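Local coordinates for thioredoxin domain-containing protein (Aeropyrum pernix, PDB 3HA9), which is of unknown function but probably acts as a thioredoxin-like thiol-disulfide oxidoreductase with antioxidant activity, at residues 71-83 against 92-105. Numbering follows the deposited sequence.
Sequences VIAIDFWTAEALK and YPPPDTPEMFRKFI
Phe101 lays one ring face under Asp75 where helix 98-108 packs on strand 69-75 of the thioredoxin-fold sheet. CB of Asp75 stands 3.5 Å from the Phe101 ring centroid, 3° off the normal, a CH-pi contact, while the ring edge meets Ala73 O. Ala73 suits this tight end because its short CB touches both Phe101 CZ and Ile105 CD1, each at 4.0 Å. Replacing Phe101 by alanine is likely to open a gap against Asp75 CB and cost Ala73 an apolar neighbour. Asp75 swings its carboxylate away from its own N (chi1 -175°) to Asp96: OD2 of each lie 2.5 Å apart, the carboxylate planes turned 85°. Asp75 OD1 closes an Asx turn on Trp77 N. Asp96 OD2 also accepts from Ala47 N, its side chain near the Cys49-Cys52 disulfide without touching it. A single backbone bond, Asp96 N to Trp77 O (2.8 Å), ties the two loops. Toward solvent the packing loosens: the Pro95 ring lies against Ala79 N and CB at the exposed rim, and Tyr92 offers Trp77 little beyond its CB. The indole itself is buried. Prolines lack an N-H but keep their carbonyls as acceptors: Trp77 NE1 bonds Pro94 O weakly and Pro93 O at 3.0 Å, the latter from above the carbonyl plane.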
ATOM      1  N   VAL A  71      -4.627   5.264   5.201  1.00 12.75           N
ATOM      2  CA  VAL A  71      -3.684   5.149   4.082  1.00 12.23           C
ATOM      3  C   VAL A  71      -2.319   4.669   4.574  1.00 11.89           C
ATOM      4  O   VAL A  71      -1.749   5.210   5.555  1.00 11.83           O
ATOM      5  CB  VAL A  71      -3.524   6.506   3.318  1.00 12.45           C
ATOM      6  CG1 VAL A  71      -2.371   6.433   2.290  1.00 12.91           C
ATOM      7  CG2 VAL A  71      -4.853   6.903   2.659  1.00 13.15           C
ATOM      8  N   ILE A  72      -1.796   3.647   3.907  1.00 10.96           N
ATOM      9  CA  ILE A  72      -0.429   3.201   4.149  1.00 10.82           C
ATOM     10  C   ILE A  72       0.383   3.508   2.880  1.00 10.88           C
ATOM     11  O   ILE A  72       0.128   2.908   1.831  1.00 10.68           O
ATOM     12  CB  ILE A  72      -0.356   1.707   4.522  1.00 11.12           C
ATOM     13  CG1 ILE A  72      -1.314   1.417   5.709  1.00 12.46           C
ATOM     14  CG2 ILE A  72       1.089   1.311   4.806  1.00 11.49           C
ATOM     15  CD1 ILE A  72      -1.333  -0.022   6.216  1.00 16.62           C
ATOM     16  N   ALA A  73       1.308   4.472   2.975  1.00 10.68           N
ATOM     17  CA  ALA A  73       2.166   4.848   1.844  1.00 10.42           C
ATOM     18  C   ALA A  73       3.341   3.904   1.815  1.00 10.11           C
ATOM     19  O   ALA A  73       4.095   3.833   2.781  1.00 10.24           O
ATOM     20  CB  ALA A  73       2.639   6.300   1.959  1.00 10.88           C
ATOM     21  N   ILE A  74       3.486   3.165   0.712  1.00  9.48           N
ATOM     22  CA  ILE A  74       4.507   2.116   0.618  1.00  9.23           C
ATOM     23  C   ILE A  74       5.461   2.524  -0.485  1.00  9.60           C
ATOM     24  O   ILE A  74       5.120   2.403  -1.659  1.00  9.63           O
ATOM     25  CB  ILE A  74       3.921   0.720   0.299  1.00  9.35           C
ATOM     26  CG1 ILE A  74       2.960   0.279   1.395  1.00  8.58           C
ATOM     27  CG2 ILE A  74       5.082  -0.313   0.141  1.00  9.18           C
ATOM     28  CD1 ILE A  74       2.134  -1.001   1.077  1.00 10.71           C
ATOM     29  N   ASP A  75       6.647   3.002  -0.109  1.00  9.57           N
ATOM     30  CA  ASP A  75       7.634   3.395  -1.111  1.00  9.45           C
ATOM     31  C   ASP A  75       8.466   2.159  -1.352  1.00  9.70           C
ATOM     32  O   ASP A  75       9.185   1.709  -0.450  1.00 10.25           O
ATOM     33  CB  ASP A  75       8.503   4.555  -0.586  1.00  9.51           C
ATOM     34  CG  ASP A  75       9.478   5.096  -1.635  1.00  9.29           C
ATOM     35  OD1 ASP A  75       9.817   4.373  -2.591  1.00  9.78           O
ATOM     36  OD2 ASP A  75       9.907   6.268  -1.493  1.00 10.51           O
ATOM     37  N   PHE A  76       8.357   1.598  -2.560  1.00  9.60           N
ATOM     38  CA  PHE A  76       9.090   0.381  -2.878  1.00  9.81           C
ATOM     39  C   PHE A  76      10.317   0.661  -3.726  1.00 10.75           C
ATOM     40  O   PHE A  76      10.969  -0.277  -4.215  1.00 11.07           O
ATOM     41  CB  PHE A  76       8.161  -0.695  -3.510  1.00 10.00           C
ATOM     42  CG  PHE A  76       7.648  -0.367  -4.900  1.00  9.10           C
ATOM     43  CD1 PHE A  76       8.334  -0.808  -6.043  1.00  9.07           C
ATOM     44  CD2 PHE A  76       6.442   0.303  -5.061  1.00  9.82           C
ATOM     45  CE1 PHE A  76       7.831  -0.563  -7.328  1.00 11.35           C
ATOM     46  CE2 PHE A  76       5.926   0.558  -6.336  1.00  9.60           C
ATOM     47  CZ  PHE A  76       6.624   0.113  -7.471  1.00  9.50           C
ATOM     48  N   TRP A  77      10.652   1.946  -3.898  1.00 10.21           N
ATOM     49  CA  TRP A  77      11.782   2.300  -4.749  1.00 10.19           C
ATOM     50  C   TRP A  77      13.075   2.247  -3.914  1.00 10.11           C
ATOM     51  O   TRP A  77      13.704   3.262  -3.621  1.00 10.37           O
ATOM     52  CB  TRP A  77      11.551   3.656  -5.441  1.00  9.41           C
ATOM     53  CG  TRP A  77      12.420   3.794  -6.666  1.00 10.25           C
ATOM     54  CD1 TRP A  77      13.586   4.483  -6.765  1.00  8.66           C
ATOM     55  CD2 TRP A  77      12.203   3.172  -7.930  1.00  9.44           C
ATOM     56  NE1 TRP A  77      14.102   4.358  -8.036  1.00 11.29           N
ATOM     57  CE2 TRP A  77      13.266   3.560  -8.771  1.00 10.93           C
ATOM     58  CE3 TRP A  77      11.191   2.349  -8.448  1.00  9.47           C
ATOM     59  CZ2 TRP A  77      13.371   3.126 -10.092  1.00 11.20           C
ATOM     60  CZ3 TRP A  77      11.293   1.922  -9.781  1.00 10.28           C
ATOM     61  CH2 TRP A  77      12.381   2.322 -10.581  1.00  9.79           C
ATOM     62  N   THR A  78      13.435   1.026  -3.519  1.00 10.19           N
ATOM     63  CA  THR A  78      14.548   0.780  -2.618  1.00 10.72           C
ATOM     64  C   THR A  78      15.607  -0.076  -3.301  1.00 11.50           C
ATOM     65  O   THR A  78      15.312  -0.773  -4.277  1.00 11.08           O
ATOM     66  CB  THR A  78      14.080  -0.023  -1.374  1.00 10.55           C
ATOM     67  OG1 THR A  78      13.541  -1.291  -1.794  1.00 11.53           O
ATOM     68  CG2 THR A  78      13.029   0.752  -0.586  1.00  9.74           C
ATOM     69  N   ALA A  79      16.833  -0.040  -2.772  1.00 11.94           N
ATOM     70  CA  ALA A  79      17.926  -0.804  -3.382  1.00 11.77           C
ATOM     71  C   ALA A  79      17.567  -2.281  -3.523  1.00 12.56           C
ATOM     72  O   ALA A  79      17.856  -2.900  -4.553  1.00 12.52           O
ATOM     73  CB  ALA A  79      19.209  -0.631  -2.578  1.00 12.63           C
ATOM     74  N   GLU A  80      16.938  -2.840  -2.492  1.00 12.04           N
ATOM     75  CA  GLU A  80      16.623  -4.266  -2.480  1.00 12.61           C
ATOM     76  C   GLU A  80      15.585  -4.605  -3.552  1.00 12.48           C
ATOM     77  O   GLU A  80      15.712  -5.613  -4.268  1.00 12.47           O
ATOM     78  CB  GLU A  80      16.119  -4.697  -1.091  1.00 12.72           C
ATOM     79  CG  GLU A  80      17.177  -4.717   0.003  1.00 15.31           C
ATOM     80  CD  GLU A  80      17.557  -3.321   0.544  1.00 20.17           C
ATOM     81  OE1 GLU A  80      16.824  -2.314   0.334  1.00 20.10           O
ATOM     82  OE2 GLU A  80      18.622  -3.238   1.193  1.00 22.50           O
ATOM     83  N   ALA A  81      14.542  -3.786  -3.640  1.00 11.81           N
ATOM     84  CA  ALA A  81      13.486  -4.016  -4.622  1.00 12.29           C
ATOM     85  C   ALA A  81      14.020  -3.855  -6.046  1.00 12.99           C
ATOM     86  O   ALA A  81      13.696  -4.665  -6.922  1.00 13.10           O
ATOM     87  CB  ALA A  81      12.307  -3.057  -4.372  1.00 11.51           C
ATOM     88  N   LEU A  82      14.838  -2.820  -6.267  1.00 13.09           N
ATOM     89  CA  LEU A  82      15.362  -2.517  -7.605  1.00 13.89           C
ATOM     90  C   LEU A  82      16.266  -3.640  -8.095  1.00 14.43           C
ATOM     91  O   LEU A  82      16.212  -4.023  -9.262  1.00 14.38           O
ATOM     92  CB  LEU A  82      16.125  -1.175  -7.608  1.00 14.14           C
ATOM     93  CG  LEU A  82      15.280   0.057  -7.247  1.00 15.79           C
ATOM     94  CD1 LEU A  82      16.030   1.399  -7.534  1.00 15.56           C
ATOM     95  CD2 LEU A  82      13.899   0.038  -7.884  1.00 15.00           C
ATOM     96  N   LYS A  83      17.088  -4.161  -7.192  1.00 14.67           N
ATOM     97  CA  LYS A  83      17.954  -5.307  -7.511  1.00 14.91           C
ATOM     98  C   LYS A  83      17.137  -6.536  -7.918  1.00 14.57           C
ATOM     99  O   LYS A  83      17.449  -7.176  -8.937  1.00 14.75           O
ATOM    100  CB  LYS A  83      18.882  -5.652  -6.347  1.00 15.51           C
ATOM    101  CG  LYS A  83      19.825  -6.826  -6.670  1.00 17.56           C
ATOM    102  CD  LYS A  83      20.689  -7.207  -5.492  1.00 21.49           C
ATOM    103  CE  LYS A  83      21.619  -8.341  -5.879  1.00 23.97           C
ATOM    104  NZ  LYS A  83      22.453  -8.787  -4.729  1.00 26.79           N
ATOM    105  N   TYR A  92      17.223   4.141 -14.823  1.00 12.55           N
ATOM    106  CA  TYR A  92      16.207   4.366 -13.803  1.00 12.87           C
ATOM    107  C   TYR A  92      16.777   5.200 -12.670  1.00 12.97           C
ATOM    108  O   TYR A  92      17.964   5.137 -12.387  1.00 12.83           O
ATOM    109  CB  TYR A  92      15.718   3.029 -13.249  1.00 11.86           C
ATOM    110  CG  TYR A  92      15.112   2.129 -14.315  1.00 12.70           C
ATOM    111  CD1 TYR A  92      13.790   2.283 -14.701  1.00 11.13           C
ATOM    112  CD2 TYR A  92      15.883   1.158 -14.954  1.00 12.75           C
ATOM    113  CE1 TYR A  92      13.228   1.491 -15.684  1.00 12.26           C
ATOM    114  CE2 TYR A  92      15.322   0.339 -15.944  1.00 13.47           C
ATOM    115  CZ  TYR A  92      14.000   0.521 -16.301  1.00 12.38           C
ATOM    116  OH  TYR A  92      13.419  -0.267 -17.271  1.00 13.15           O
ATOM    117  N   PRO A  93      15.916   5.953 -11.980  1.00 13.66           N
ATOM    118  CA  PRO A  93      16.386   6.715 -10.817  1.00 13.71           C
ATOM    119  C   PRO A  93      17.006   5.826  -9.734  1.00 13.82           C
ATOM    120  O   PRO A  93      16.629   4.649  -9.598  1.00 13.49           O
ATOM    121  CB  PRO A  93      15.099   7.370 -10.303  1.00 13.37           C
ATOM    122  CG  PRO A  93      14.253   7.520 -11.531  1.00 14.73           C
ATOM    123  CD  PRO A  93      14.503   6.233 -12.282  1.00 13.54           C
ATOM    124  N   PRO A  94      17.955   6.372  -8.959  1.00 14.08           N
ATOM    125  CA  PRO A  94      18.519   5.595  -7.865  1.00 14.01           C
ATOM    126  C   PRO A  94      17.428   5.370  -6.829  1.00 13.59           C
ATOM    127  O   PRO A  94      16.341   5.961  -6.953  1.00 13.19           O
ATOM    128  CB  PRO A  94      19.605   6.516  -7.282  1.00 14.91           C
ATOM    129  CG  PRO A  94      19.778   7.621  -8.251  1.00 15.97           C
ATOM    130  CD  PRO A  94      18.500   7.742  -9.007  1.00 14.45           C
ATOM    131  N   PRO A  95      17.701   4.525  -5.827  1.00 13.12           N
ATOM    132  CA  PRO A  95      16.731   4.338  -4.754  1.00 12.30           C
ATOM    133  C   PRO A  95      16.360   5.641  -4.062  1.00 11.72           C
ATOM    134  O   PRO A  95      17.191   6.546  -3.905  1.00 11.49           O
ATOM    135  CB  PRO A  95      17.463   3.445  -3.751  1.00 12.55           C
ATOM    136  CG  PRO A  95      18.546   2.791  -4.524  1.00 13.12           C
ATOM    137  CD  PRO A  95      18.938   3.760  -5.592  1.00 13.47           C
ATOM    138  N   ASP A  96      15.104   5.732  -3.650  1.00 11.43           N
ATOM    139  CA  ASP A  96      14.650   6.821  -2.801  1.00 11.64           C
ATOM    140  C   ASP A  96      15.296   6.685  -1.428  1.00 12.06           C
ATOM    141  O   ASP A  96      15.335   5.599  -0.851  1.00 12.72           O
ATOM    142  CB  ASP A  96      13.142   6.713  -2.569  1.00 11.00           C
ATOM    143  CG  ASP A  96      12.298   7.268  -3.709  1.00 12.21           C
ATOM    144  OD1 ASP A  96      12.829   7.812  -4.711  1.00 13.09           O
ATOM    145  OD2 ASP A  96      11.045   7.154  -3.568  1.00 10.04           O
ATOM    146  N   THR A  97      15.762   7.800  -0.890  1.00 12.75           N
ATOM    147  CA  THR A  97      16.211   7.825   0.498  1.00 12.44           C
ATOM    148  C   THR A  97      14.975   8.020   1.377  1.00 12.56           C
ATOM    149  O   THR A  97      13.962   8.555   0.909  1.00 11.46           O
ATOM    150  CB  THR A  97      17.188   8.991   0.733  1.00 12.61           C
ATOM    151  OG1 THR A  97      16.500  10.229   0.499  1.00 12.52           O
ATOM    152  CG2 THR A  97      18.378   8.900  -0.227  1.00 13.87           C
ATOM    153  N   PRO A  98      15.035   7.584   2.648  1.00 12.31           N
ATOM    154  CA  PRO A  98      13.938   7.886   3.573  1.00 12.55           C
ATOM    155  C   PRO A  98      13.630   9.388   3.610  1.00 12.45           C
ATOM    156  O   PRO A  98      12.463   9.766   3.711  1.00 12.24           O
ATOM    157  CB  PRO A  98      14.473   7.403   4.920  1.00 12.48           C
ATOM    158  CG  PRO A  98      15.370   6.256   4.533  1.00 12.45           C
ATOM    159  CD  PRO A  98      16.011   6.643   3.241  1.00 12.98           C
ATOM    160  N   GLU A  99      14.660  10.232   3.517  1.00 13.49           N
ATOM    161  CA  GLU A  99      14.459  11.691   3.495  1.00 13.62           C
ATOM    162  C   GLU A  99      13.579  12.144   2.321  1.00 13.68           C
ATOM    163  O   GLU A  99      12.699  12.980   2.488  1.00 12.79           O
ATOM    164  CB  GLU A  99      15.816  12.430   3.470  1.00 14.29           C
ATOM    165  CG  GLU A  99      15.706  13.953   3.290  1.00 17.73           C
ATOM    166  CD  GLU A  99      17.051  14.687   3.118  1.00 20.89           C
ATOM    167  OE1 GLU A  99      18.140  14.049   3.134  1.00 22.83           O
ATOM    168  OE2 GLU A  99      17.021  15.936   2.987  1.00 22.46           O
ATOM    169  N   MET A 100      13.850  11.619   1.134  1.00 12.87           N
ATOM    170  CA  MET A 100      13.066  11.958  -0.061  1.00 13.08           C
ATOM    171  C   MET A 100      11.620  11.529   0.087  1.00 12.27           C
ATOM    172  O   MET A 100      10.711  12.254  -0.335  1.00 13.18           O
ATOM    173  CB  MET A 100      13.671  11.277  -1.289  1.00 13.27           C
ATOM    174  CG  MET A 100      14.997  11.882  -1.722  1.00 13.26           C
ATOM    175  SD  MET A 100      15.872  10.927  -3.015  1.00  7.72           S
ATOM    176  CE  MET A 100      14.556  10.885  -4.254  1.00 13.92           C
ATOM    177  N   PHE A 101      11.421  10.337   0.656  1.00 12.17           N
ATOM    178  CA  PHE A 101      10.094   9.776   0.869  1.00 11.16           C
ATOM    179  C   PHE A 101       9.330  10.670   1.842  1.00 11.57           C
ATOM    180  O   PHE A 101       8.202  11.076   1.555  1.00 11.34           O
ATOM    181  CB  PHE A 101      10.254   8.342   1.400  1.00 10.51           C
ATOM    182  CG  PHE A 101       8.951   7.603   1.700  1.00 10.53           C
ATOM    183  CD1 PHE A 101       7.745   7.925   1.085  1.00 11.18           C
ATOM    184  CD2 PHE A 101       8.991   6.517   2.559  1.00 10.44           C
ATOM    185  CE1 PHE A 101       6.552   7.191   1.376  1.00 10.32           C
ATOM    186  CE2 PHE A 101       7.834   5.774   2.867  1.00 10.66           C
ATOM    187  CZ  PHE A 101       6.612   6.101   2.264  1.00 11.54           C
ATOM    188  N   ARG A 102       9.969  11.017   2.964  1.00 10.99           N
ATOM    189  CA  ARG A 102       9.360  11.920   3.955  1.00 11.40           C
ATOM    190  C   ARG A 102       8.990  13.263   3.375  1.00 11.68           C
ATOM    191  O   ARG A 102       7.901  13.780   3.655  1.00 12.50           O
ATOM    192  CB  ARG A 102      10.299  12.129   5.145  1.00 11.73           C
ATOM    193  CG  ARG A 102      10.390  10.922   6.051  1.00 10.48           C
ATOM    194  CD  ARG A 102      11.289  11.210   7.262  1.00 12.06           C
ATOM    195  NE  ARG A 102      11.704  10.000   7.983  1.00 14.16           N
ATOM    196  CZ  ARG A 102      10.953   9.318   8.847  1.00 16.79           C
ATOM    197  NH1 ARG A 102       9.708   9.689   9.119  1.00 17.79           N
ATOM    198  NH2 ARG A 102      11.455   8.260   9.466  1.00 18.30           N
ATOM    199  N   LYS A 103       9.893  13.812   2.562  1.00 12.11           N
ATOM    200  CA  LYS A 103       9.683  15.120   1.970  1.00 12.28           C
ATOM    201  C   LYS A 103       8.493  15.116   1.010  1.00 11.60           C
ATOM    202  O   LYS A 103       7.722  16.066   0.979  1.00 10.13           O
ATOM    203  CB  LYS A 103      10.960  15.599   1.257  1.00 12.98           C
ATOM    204  CG  LYS A 103      10.864  16.983   0.619  1.00 16.34           C
ATOM    205  CD  LYS A 103      10.609  18.041   1.662  1.00 20.86           C
ATOM    206  CE  LYS A 103      11.038  19.416   1.209  1.00 21.54           C
ATOM    207  NZ  LYS A 103      11.272  20.258   2.399  1.00 24.57           N
ATOM    208  N   PHE A 104       8.365  14.044   0.238  1.00 10.70           N
ATOM    209  CA  PHE A 104       7.244  13.898  -0.688  1.00 11.34           C
ATOM    210  C   PHE A 104       5.940  13.884   0.089  1.00 10.97           C
ATOM    211  O   PHE A 104       4.978  14.617  -0.241  1.00 11.45           O
ATOM    212  CB  PHE A 104       7.392  12.625  -1.544  1.00 10.78           C
ATOM    213  CG  PHE A 104       6.212  12.352  -2.408  1.00 11.17           C
ATOM    214  CD1 PHE A 104       6.135  12.885  -3.689  1.00 12.61           C
ATOM    215  CD2 PHE A 104       5.137  11.591  -1.928  1.00 13.09           C
ATOM    216  CE1 PHE A 104       5.001  12.652  -4.492  1.00 13.15           C
ATOM    217  CE2 PHE A 104       4.005  11.360  -2.723  1.00 14.91           C
ATOM    218  CZ  PHE A 104       3.943  11.890  -4.009  1.00 14.31           C
ATOM    219  N   ILE A 105       5.889  13.066   1.135  1.00 10.44           N
ATOM    220  CA  ILE A 105       4.677  12.967   1.947  1.00 10.57           C
ATOM    221  C   ILE A 105       4.382  14.274   2.696  1.00 10.63           C
ATOM    222  O   ILE A 105       3.203  14.679   2.806  1.00 11.58           O
ATOM    223  CB  ILE A 105       4.726  11.727   2.903  1.00  9.98           C
ATOM    224  CG1 ILE A 105       4.832  10.438   2.081  1.00 10.16           C
ATOM    225  CG2 ILE A 105       3.509  11.706   3.870  1.00 11.47           C
ATOM    226  CD1 ILE A 105       3.595  10.118   1.185  1.00 10.46           C
TER